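Local coordinates for Atg1 tMIT (Kluyveromyces marxianus, PDB 4P1N), which forms the tandem MIT region of the autophagy kinase Atg1, a serine/threonine protein kinase required for autophagosome formation and involved in cytoplasm-to-vacuole transport, at residues S18-V23 with M222-L227; E29-Q34 with K99-E104; L106-K111 with E185-D190. All blocks are in the same frame, centred on the assembly; numbering follows the deposited sequence.

How the contacts relate
From the N terminus, helix 10-33 comes first and serves two contacts. Near its C-terminal end it pairs with helix 95-129, and contact 2 closes the loop that includes the unmodelled residues 37-92. Helix 95-129 then meets helix 184-204 in contact 3, which follows contact 2 in series. Contact 1 returns to helix 10-33 from helix 209-227 and spans both of the others. Contact 2 thus lies within the first MIT unit, whereas contacts 1 and 3 join the first to the second. Contacts 1 and 3 touch where helix 209-227 meets helices 95-129 and 184-204; contacts 2 and 3 touch through Lys31 with Leu108.

Contact 1: residues S18-V23 with M222-L227; sequences SAKAFV and MLEILL
Val23 and Met222 meet at an oblique angle, the CG1 methyl of the valine pressing on the middle of the methionine chain. Val23 CG1 lies 3.2 Å from Met222 CG, tighter than a usual carbon contact, and 3.9 Å from Met222 SD. CG1 stands opposite the backbone N (chi1 163°), a setting that carries this branch across to the methionine while CG2 stays beside the N. The Met222 chain runs straight through CG and SD and turns only at its last torsion.

One turn earlier on helix 10-33, Lys20 and Ile225 slide past each other in opposite directions. The base of the lysine does the touching: Lys20 CB is 4.1 Å from Ile225 CD1, and the same methyl reaches to 3.9 Å from Lys20 O. Although the CB of Ile225 does not point straight across, its end comes nearer and lies alongside the lysine stem. Beyond CG the lysine is fully extended and crosses the Glu224 side chain at about a right angle, leaving Lys20 NZ 4.5 Å from Glu224 OE2.

The two segments cross at -110°, their axes 9.9 Å apart, and join the first and second MIT units of the tandem. Ile115 of helix 95-129 packs on both Lys20 and Ile225, while Leu137 of the second subunit packs on Val23.

Chemically this is an apolar seam with a charged margin. Methyls, a thioether and the aliphatic part of a lysine make up the buried portion. The lysine ammonium and glutamate carboxylate are too far apart for a salt bridge, and at that separation their attraction is probably a modest electrostatic addition to the packing.

Contact 2: residues E29-Q34 with K99-E104; sequences EMKFSQ and KKLCME
Lys31 and Leu101 bring the two backbones to their nearest approach, with CA atoms 6.2 Å apart, where the last turn of helix 10-33 lies beside helix 95-129. These two helices belong to the first MIT domain of the tandem, and a salt-bridge network links them. Lys31 bends at its second torsion (chi2 -69°), then runs out nearly straight to Glu104. Its NZ donates to Glu104 OE2 at 2.6 Å, reaching the oxygen from above the carboxylate, 59° out of its plane. The other carboxylate oxygen, OE1, has a weak 3.4 Å bond from Lys100 NZ on its own helix, so one carboxylate serves two lysines and probably eases the nearness of their positive charges.

Leu101 lies across Gln34 at about a right angle. Its CD1 sits 3.9 Å from Gln34 CB, and its CD2 is 4.2 Å from Lys31 CD. Ile35 also packs on this leucine.

The Gln34 amide turns back toward helix 10-33: NE2 donates to Met30 O at 3.1 Å from above the carbonyl plane, while OE1 rests 3.6 Å from Leu101 CD2.

Contact 3: residues L106-K111 with E185-D190; sequences LLLYLK and EKLIYD
A chi1 of 180° swings CG of Lys111 away from its backbone N; the chain then bends at both chi2 and chi3, and Ile188 meets the root of this curled chain with its terminal methyl. In Ile188, chi1 of -68° tucks CG1 in beside the N, and CD1 beyond it reaches to 4.1 Å from Lys111 CG. The two side chains cross at about a right angle, and the lysine takes part through its CG methylene.

Leu108, one turn before Lys111, supplies the other half of the packing. A single methyl, CD2, faces both partners, lying 4.3 Å from Ile188 CG1 and 4.4 Å from Leu187 CB. The CB of Leu108 points along the interface, but the end of the side chain turns toward the second helix, whereas Leu187 and Ile188 start out facing across. All these separations are relaxed van der Waals distances, and the interface between the segments is apolar and modest in area.

The charged end of Lys111 is satisfied elsewhere: NZ hydrogen-bonds to Leu231 O and forms a salt bridge with Glu235. Away from the contact, Lys186 NZ bonds to the syn lone pair of Asp190 OD2 at 3.0 Å; the same NZ also forms a salt bridge to an acidic side chain of the partner protein.

The segments cross nearly perpendicularly, at -86° with axes 10.6 Å apart, one lying in the first MIT unit and the other in the second. Phe27 and Ala28 of helix 10-33 pack on Leu108, and Met24 of that helix reaches Ile188. Helix 209-227 adds Ile225 against Lys111 and both Met222 and Leu226 against Ile188, making the contact part of a four-helix junction.

Contact 1: residues S18-V23 with M222-L227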
loop_
_atom_site.group_PDB
_atom_site.type_symbol
_atom_site.label_atom_id
_atom_site.label_comp_id
_atom_site.label_asym_id
_atom_site.label_seq_id
_atom_site.Cartn_x
_atom_site.Cartn_y
_atom_site.Cartn_z
ATOM N N SER B 18 -0.718 -9.500 -0.140
ATOM C CA SER B 18 -0.905 -8.154 -0.720
ATOM C C SER B 18 -1.088 -8.230 -2.222
ATOM O O SER B 18 -1.836 -7.430 -2.814
ATOM C CB SER B 18 0.263 -7.230 -0.386
ATOM O OG SER B 18 0.335 -6.990 1.008
ATOM N N ALA B 19 -0.437 -9.196 -2.849
ATOM C CA ALA B 19 -0.700 -9.466 -4.262
ATOM C C ALA B 19 -2.144 -9.891 -4.525
ATOM O O ALA B 19 -2.831 -9.426 -5.466
ATOM C CB ALA B 19 0.264 -10.520 -4.767
ATOM N N LYS B 20 -2.608 -10.786 -3.685
ATOM C CA LYS B 20 -3.998 -11.198 -3.707
ATOM C C LYS B 20 -4.992 -10.065 -3.427
ATOM O O LYS B 20 -6.031 -9.941 -4.125
ATOM C CB LYS B 20 -4.206 -12.313 -2.674
ATOM C CG LYS B 20 -3.520 -13.621 -3.068
ATOM C CD LYS B 20 -3.454 -14.642 -1.931
ATOM C CE LYS B 20 -2.661 -15.850 -2.396
ATOM N NZ LYS B 20 -2.480 -16.783 -1.271
ATOM N N ALA B 21 -4.701 -9.244 -2.417
ATOM C CA ALA B 21 -5.576 -8.103 -2.110
ATOM C C ALA B 21 -5.581 -7.149 -3.282
ATOM O O ALA B 21 -6.633 -6.709 -3.763
ATOM C CB ALA B 21 -5.113 -7.402 -0.835
ATOM N N PHE B 22 -4.419 -6.927 -3.860
ATOM C CA PHE B 22 -4.328 -5.976 -4.966
ATOM C C PHE B 22 -5.178 -6.393 -6.154
ATOM O O PHE B 22 -5.880 -5.597 -6.754
ATOM C CB PHE B 22 -2.854 -5.815 -5.416
ATOM C CG PHE B 22 -2.710 -4.887 -6.580
ATOM C CD1 PHE B 22 -2.659 -3.514 -6.376
ATOM C CD2 PHE B 22 -2.730 -5.370 -7.896
ATOM C CE1 PHE B 22 -2.543 -2.643 -7.450
ATOM C CE2 PHE B 22 -2.590 -4.508 -8.979
ATOM C CZ PHE B 22 -2.540 -3.138 -8.773
ATOM N N VAL B 23 -5.069 -7.660 -6.532
ATOM C CA VAL B 23 -5.788 -8.168 -7.686
ATOM C C VAL B 23 -7.312 -8.116 -7.468
ATOM O O VAL B 23 -8.087 -7.789 -8.347
ATOM C CB VAL B 23 -5.262 -9.596 -8.001
ATOM C CG1 VAL B 23 -6.194 -10.337 -8.878
ATOM C CG2 VAL B 23 -3.899 -9.500 -8.687
ATOM N N MET B 222 -5.890 -14.961 -8.334
ATOM C CA MET B 222 -7.361 -14.978 -8.174
ATOM C C MET B 222 -7.890 -16.320 -7.792
ATOM O O MET B 222 -8.648 -16.430 -6.838
ATOM C CB MET B 222 -8.062 -14.501 -9.441
ATOM C CG MET B 222 -7.786 -13.029 -9.699
ATOM S SD MET B 222 -8.686 -12.389 -11.128
ATOM C CE MET B 222 -10.350 -12.392 -10.545
ATOM N N LEU B 223 -7.480 -17.359 -8.515
ATOM C CA LEU B 223 -7.943 -18.705 -8.233
ATOM C C LEU B 223 -7.397 -19.267 -6.930
ATOM O O LEU B 223 -8.056 -20.105 -6.288
ATOM C CB LEU B 223 -7.597 -19.664 -9.401
ATOM C CG LEU B 223 -8.268 -19.405 -10.736
ATOM C CD1 LEU B 223 -7.703 -20.325 -11.817
ATOM C CD2 LEU B 223 -9.764 -19.596 -10.609
ATOM N N GLU B 224 -6.193 -18.870 -6.536
ATOM C CA GLU B 224 -5.668 -19.327 -5.234
ATOM C C GLU B 224 -6.515 -18.837 -4.085
ATOM O O GLU B 224 -6.682 -19.521 -3.093
ATOM C CB GLU B 224 -4.222 -18.910 -5.018
ATOM C CG GLU B 224 -3.268 -19.943 -5.575
ATOM C CD GLU B 224 -1.946 -19.359 -5.983
ATOM O OE1 GLU B 224 -1.418 -19.837 -7.005
ATOM O OE2 GLU B 224 -1.449 -18.437 -5.293
ATOM N N ILE B 225 -7.096 -17.653 -4.246
ATOM C CA ILE B 225 -7.999 -17.141 -3.253
ATOM C C ILE B 225 -9.104 -18.163 -2.985
ATOM O O ILE B 225 -9.464 -18.412 -1.837
ATOM C CB ILE B 225 -8.560 -15.772 -3.682
ATOM C CG1 ILE B 225 -7.449 -14.736 -3.587
ATOM C CG2 ILE B 225 -9.742 -15.364 -2.807
ATOM C CD1 ILE B 225 -7.743 -13.478 -4.382
ATOM N N LEU B 226 -9.603 -18.775 -4.051
ATOM C CA LEU B 226 -10.706 -19.709 -3.964
ATOM C C LEU B 226 -10.311 -21.068 -3.402
ATOM O O LEU B 226 -11.175 -21.819 -2.987
ATOM C CB LEU B 226 -11.319 -19.905 -5.334
ATOM C CG LEU B 226 -11.839 -18.664 -6.067
ATOM C CD1 LEU B 226 -12.533 -19.066 -7.353
ATOM C CD2 LEU B 226 -12.805 -17.915 -5.153
ATOM N N LEU B 227 -9.022 -21.388 -3.426
ATOM C CA LEU B 227 -8.508 -22.645 -2.882
ATOM C C LEU B 227 -7.901 -22.440 -1.509
ATOM O O LEU B 227 -7.489 -23.389 -0.889
ATOM C CB LEU B 227 -7.446 -23.242 -3.810
ATOM C CG LEU B 227 -7.945 -23.674 -5.191
ATOM C CD1 LEU B 227 -6.782 -24.120 -6.063
ATOM C CD2 LEU B 227 -8.987 -24.768 -5.055
#

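Contact 2: residues E29-Q34 with K99-E104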
loop_
_atom_site.group_PDB
_atom_site.type_symbol
_atom_site.label_atom_id
_atom_site.label_comp_id
_atom_site.label_asym_id
_atom_site.label_seq_id
_atom_site.Cartn_x
_atom_site.Cartn_y
_atom_site.Cartn_z
ATOM N N GLU B 29 -12.523 -2.289 -8.181
ATOM C CA GLU B 29 -12.441 -0.934 -8.755
ATOM C C GLU B 29 -12.888 -0.840 -10.202
ATOM O O GLU B 29 -13.414 0.193 -10.608
ATOM C CB GLU B 29 -11.017 -0.390 -8.697
ATOM C CG GLU B 29 -10.552 -0.078 -7.307
ATOM C CD GLU B 29 -11.016 1.292 -6.860
ATOM O OE1 GLU B 29 -10.586 2.272 -7.525
ATOM O OE2 GLU B 29 -11.793 1.409 -5.851
ATOM N N MET B 30 -12.629 -1.885 -10.980
ATOM C CA MET B 30 -13.109 -1.941 -12.351
ATOM C C MET B 30 -14.680 -2.013 -12.379
ATOM O O MET B 30 -15.307 -1.432 -13.232
ATOM C CB MET B 30 -12.451 -3.109 -13.077
ATOM C CG MET B 30 -12.932 -3.332 -14.504
ATOM S SD MET B 30 -14.480 -4.275 -14.541
ATOM C CE MET B 30 -13.872 -5.937 -14.842
ATOM N N LYS B 31 -15.303 -2.685 -11.420
ATOM C CA LYS B 31 -16.761 -2.700 -11.341
ATOM C C LYS B 31 -17.254 -1.377 -10.785
ATOM O O LYS B 31 -18.200 -0.822 -11.297
ATOM C CB LYS B 31 -17.265 -3.814 -10.449
ATOM C CG LYS B 31 -16.952 -5.203 -10.925
ATOM C CD LYS B 31 -17.737 -5.529 -12.166
ATOM C CE LYS B 31 -17.705 -7.010 -12.491
ATOM N NZ LYS B 31 -18.853 -7.305 -13.378
ATOM N N PHE B 32 -16.584 -0.874 -9.752
ATOM C CA PHE B 32 -16.945 0.377 -9.113
ATOM C C PHE B 32 -16.941 1.528 -10.124
ATOM O O PHE B 32 -17.877 2.327 -10.146
ATOM C CB PHE B 32 -15.981 0.696 -7.979
ATOM C CG PHE B 32 -16.431 1.798 -7.070
ATOM C CD1 PHE B 32 -17.504 1.617 -6.223
ATOM C CD2 PHE B 32 -15.761 3.002 -7.038
ATOM C CE1 PHE B 32 -17.935 2.632 -5.379
ATOM C CE2 PHE B 32 -16.172 4.025 -6.196
ATOM C CZ PHE B 32 -17.250 3.836 -5.347
ATOM N N SER B 33 -15.896 1.604 -10.937
ATOM C CA SER B 33 -15.776 2.652 -11.974
ATOM C C SER B 33 -16.967 2.765 -12.903
ATOM O O SER B 33 -17.383 3.873 -13.223
ATOM C CB SER B 33 -14.547 2.420 -12.829
ATOM O OG SER B 33 -13.512 3.218 -12.349
ATOM N N GLN B 34 -17.529 1.630 -13.319
ATOM C CA GLN B 34 -18.714 1.634 -14.213
ATOM C C GLN B 34 -19.966 2.153 -13.528
ATOM O O GLN B 34 -21.023 2.256 -14.148
ATOM C CB GLN B 34 -19.007 0.242 -14.777
ATOM C CG GLN B 34 -17.870 -0.373 -15.575
ATOM C CD GLN B 34 -18.093 -1.857 -15.793
ATOM O OE1 GLN B 34 -19.160 -2.267 -16.245
ATOM N NE2 GLN B 34 -17.103 -2.674 -15.467
ATOM N N LYS B 99 -27.977 -2.208 -10.318
ATOM C CA LYS B 99 -28.058 -3.071 -9.139
ATOM C C LYS B 99 -27.057 -4.240 -9.227
ATOM O O LYS B 99 -26.467 -4.632 -8.219
ATOM C CB LYS B 99 -29.450 -3.628 -8.935
ATOM C CG LYS B 99 -29.954 -3.406 -7.527
ATOM C CD LYS B 99 -30.982 -4.445 -7.119
ATOM C CE LYS B 99 -30.305 -5.654 -6.490
ATOM N NZ LYS B 99 -31.238 -6.342 -5.558
ATOM N N LYS B 100 -26.880 -4.781 -10.426
ATOM C CA LYS B 100 -25.951 -5.877 -10.636
ATOM C C LYS B 100 -24.490 -5.434 -10.395
ATOM O O LYS B 100 -23.732 -6.107 -9.700
ATOM C CB LYS B 100 -26.112 -6.443 -12.052
ATOM C CG LYS B 100 -25.646 -7.880 -12.159
ATOM C CD LYS B 100 -25.397 -8.314 -13.593
ATOM C CE LYS B 100 -25.146 -9.820 -13.655
ATOM N NZ LYS B 100 -24.067 -10.194 -14.615
ATOM N N LEU B 101 -24.120 -4.298 -10.967
ATOM C CA LEU B 101 -22.814 -3.734 -10.774
ATOM C C LEU B 101 -22.531 -3.391 -9.313
ATOM O O LEU B 101 -21.422 -3.607 -8.839
ATOM C CB LEU B 101 -22.630 -2.479 -11.630
ATOM C CG LEU B 101 -22.429 -2.709 -13.129
ATOM C CD1 LEU B 101 -22.490 -1.377 -13.867
ATOM C CD2 LEU B 101 -21.122 -3.407 -13.422
ATOM N N CYS B 102 -23.523 -2.836 -8.624
ATOM C CA CYS B 102 -23.373 -2.439 -7.231
ATOM C C CYS B 102 -23.123 -3.674 -6.344
ATOM O O CYS B 102 -22.174 -3.676 -5.512
ATOM C CB CYS B 102 -24.599 -1.658 -6.744
ATOM S SG CYS B 102 -24.651 0.059 -7.329
ATOM N N MET B 103 -23.944 -4.711 -6.532
ATOM C CA MET B 103 -23.732 -5.960 -5.822
ATOM C C MET B 103 -22.364 -6.576 -6.107
ATOM O O MET B 103 -21.701 -6.990 -5.194
ATOM C CB MET B 103 -24.807 -7.004 -6.139
ATOM C CG MET B 103 -25.716 -7.296 -4.971
ATOM S SD MET B 103 -24.844 -8.107 -3.619
ATOM C CE MET B 103 -25.905 -9.536 -3.335
ATOM N N GLU B 104 -22.007 -6.667 -7.375
ATOM C CA GLU B 104 -20.752 -7.255 -7.817
ATOM C C GLU B 104 -19.575 -6.518 -7.197
ATOM O O GLU B 104 -18.697 -7.139 -6.616
ATOM C CB GLU B 104 -20.640 -7.255 -9.329
ATOM C CG GLU B 104 -21.444 -8.364 -9.994
ATOM C CD GLU B 104 -21.518 -8.269 -11.527
ATOM O OE1 GLU B 104 -21.991 -9.255 -12.151
ATOM O OE2 GLU B 104 -21.141 -7.226 -12.110
#

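Contact 3: residues L106-K111 with E185-D190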
loop_
_atom_site.group_PDB
_atom_site.type_symbol
_atom_site.label_atom_id
_atom_site.label_comp_id
_atom_site.label_asym_id
_atom_site.label_seq_id
_atom_site.Cartn_x
_atom_site.Cartn_y
_atom_site.Cartn_z
ATOM N N LEU B 106 -19.603 -4.564 -4.493
ATOM C CA LEU B 106 -19.624 -4.745 -3.061
ATOM C C LEU B 106 -18.985 -6.040 -2.657
ATOM O O LEU B 106 -18.170 -6.055 -1.752
ATOM C CB LEU B 106 -21.060 -4.794 -2.534
ATOM C CG LEU B 106 -21.380 -4.234 -1.157
ATOM C CD1 LEU B 106 -22.742 -4.784 -0.719
ATOM C CD2 LEU B 106 -20.334 -4.418 -0.066
ATOM N N LEU B 107 -19.437 -7.132 -3.264
ATOM C CA LEU B 107 -18.914 -8.450 -2.966
ATOM C C LEU B 107 -17.394 -8.545 -3.154
ATOM O O LEU B 107 -16.695 -9.175 -2.344
ATOM C CB LEU B 107 -19.628 -9.521 -3.838
ATOM C CG LEU B 107 -21.133 -9.701 -3.573
ATOM C CD1 LEU B 107 -21.669 -10.836 -4.432
ATOM C CD2 LEU B 107 -21.409 -9.951 -2.107
ATOM N N LEU B 108 -16.890 -7.916 -4.212
ATOM C CA LEU B 108 -15.440 -7.854 -4.471
ATOM C C LEU B 108 -14.719 -7.004 -3.461
ATOM O O LEU B 108 -13.597 -7.335 -3.072
ATOM C CB LEU B 108 -15.178 -7.332 -5.898
ATOM C CG LEU B 108 -15.709 -8.293 -6.968
ATOM C CD1 LEU B 108 -15.643 -7.663 -8.339
ATOM C CD2 LEU B 108 -14.977 -9.642 -6.932
ATOM N N TYR B 109 -15.329 -5.917 -2.991
ATOM C CA TYR B 109 -14.711 -5.177 -1.914
ATOM C C TYR B 109 -14.714 -6.027 -0.639
ATOM O O TYR B 109 -13.774 -5.942 0.141
ATOM C CB TYR B 109 -15.377 -3.807 -1.649
ATOM C CG TYR B 109 -14.986 -2.761 -2.609
ATOM C CD1 TYR B 109 -13.639 -2.398 -2.781
ATOM C CD2 TYR B 109 -15.924 -2.196 -3.452
ATOM C CE1 TYR B 109 -13.255 -1.455 -3.722
ATOM C CE2 TYR B 109 -15.539 -1.260 -4.417
ATOM C CZ TYR B 109 -14.209 -0.912 -4.558
ATOM O OH TYR B 109 -13.874 0.034 -5.483
ATOM N N LEU B 110 -15.761 -6.803 -0.385
ATOM C CA LEU B 110 -15.790 -7.597 0.849
ATOM C C LEU B 110 -14.746 -8.710 0.802
ATOM O O LEU B 110 -14.158 -9.028 1.795
ATOM C CB LEU B 110 -17.158 -8.206 1.148
ATOM C CG LEU B 110 -18.318 -7.243 1.412
ATOM C CD1 LEU B 110 -19.596 -8.056 1.589
ATOM C CD2 LEU B 110 -18.148 -6.422 2.681
ATOM N N LYS B 111 -14.502 -9.286 -0.365
ATOM C CA LYS B 111 -13.452 -10.235 -0.477
ATOM C C LYS B 111 -12.086 -9.582 -0.299
ATOM O O LYS B 111 -11.202 -10.146 0.391
ATOM C CB LYS B 111 -13.550 -10.990 -1.801
ATOM C CG LYS B 111 -12.472 -12.027 -2.021
ATOM C CD LYS B 111 -12.515 -13.177 -1.029
ATOM C CE LYS B 111 -13.720 -14.101 -1.249
ATOM N NZ LYS B 111 -13.934 -14.839 0.013
ATOM N N GLU B 185 -17.783 -16.084 -5.834
ATOM C CA GLU B 185 -16.792 -17.025 -6.332
ATOM C C GLU B 185 -16.934 -17.257 -7.835
ATOM O O GLU B 185 -15.941 -17.444 -8.522
ATOM C CB GLU B 185 -16.598 -18.286 -5.474
ATOM C CG GLU B 185 -17.709 -18.822 -4.666
ATOM C CD GLU B 185 -18.286 -17.957 -3.596
ATOM O OE1 GLU B 185 -17.882 -18.057 -2.426
ATOM O OE2 GLU B 185 -19.276 -17.276 -3.902
ATOM N N LYS B 186 -18.139 -17.089 -8.349
ATOM C CA LYS B 186 -18.367 -17.119 -9.776
ATOM C C LYS B 186 -17.740 -15.922 -10.502
ATOM O O LYS B 186 -17.110 -16.071 -11.539
ATOM C CB LYS B 186 -19.857 -17.174 -10.036
ATOM C CG LYS B 186 -20.197 -17.287 -11.501
ATOM C CD LYS B 186 -21.154 -16.187 -11.988
ATOM C CE LYS B 186 -22.192 -16.763 -12.947
ATOM N NZ LYS B 186 -21.537 -17.299 -14.178
ATOM N N LEU B 187 -17.909 -14.734 -9.941
ATOM C CA LEU B 187 -17.183 -13.533 -10.375
ATOM C C LEU B 187 -15.672 -13.765 -10.484
ATOM O O LEU B 187 -15.068 -13.495 -11.488
ATOM C CB LEU B 187 -17.432 -12.406 -9.361
ATOM C CG LEU B 187 -18.413 -11.265 -9.656
ATOM C CD1 LEU B 187 -19.370 -11.579 -10.787
ATOM C CD2 LEU B 187 -19.134 -10.795 -8.395
ATOM N N ILE B 188 -15.057 -14.249 -9.419
ATOM C CA ILE B 188 -13.605 -14.460 -9.429
ATOM C C ILE B 188 -13.202 -15.502 -10.490
ATOM O O ILE B 188 -12.277 -15.300 -11.298
ATOM C CB ILE B 188 -13.117 -14.817 -8.000
ATOM C CG1 ILE B 188 -13.282 -13.574 -7.078
ATOM C CG2 ILE B 188 -11.658 -15.297 -8.061
ATOM C CD1 ILE B 188 -13.458 -13.881 -5.578
ATOM N N TYR B 189 -13.923 -16.618 -10.496
ATOM C CA TYR B 189 -13.658 -17.747 -11.424
ATOM C C TYR B 189 -13.731 -17.352 -12.883
ATOM O O TYR B 189 -12.772 -17.563 -13.635
ATOM C CB TYR B 189 -14.642 -18.862 -11.108
ATOM C CG TYR B 189 -14.625 -20.078 -12.018
ATOM C CD1 TYR B 189 -13.600 -20.999 -11.969
ATOM C CD2 TYR B 189 -15.680 -20.327 -12.870
ATOM C CE1 TYR B 189 -13.614 -22.139 -12.796
ATOM C CE2 TYR B 189 -15.715 -21.462 -13.674
ATOM C CZ TYR B 189 -14.683 -22.362 -13.644
ATOM O OH TYR B 189 -14.735 -23.474 -14.468
ATOM N N ASP B 190 -14.859 -16.770 -13.280
ATOM C CA ASP B 190 -15.045 -16.266 -14.657
ATOM C C ASP B 190 -14.001 -15.241 -15.043
ATOM O O ASP B 190 -13.469 -15.281 -16.158
ATOM C CB ASP B 190 -16.424 -15.627 -14.837
ATOM C CG ASP B 190 -17.557 -16.629 -14.698
ATOM O OD1 ASP B 190 -17.274 -17.833 -14.733
ATOM O OD2 ASP B 190 -18.729 -16.233 -14.540
#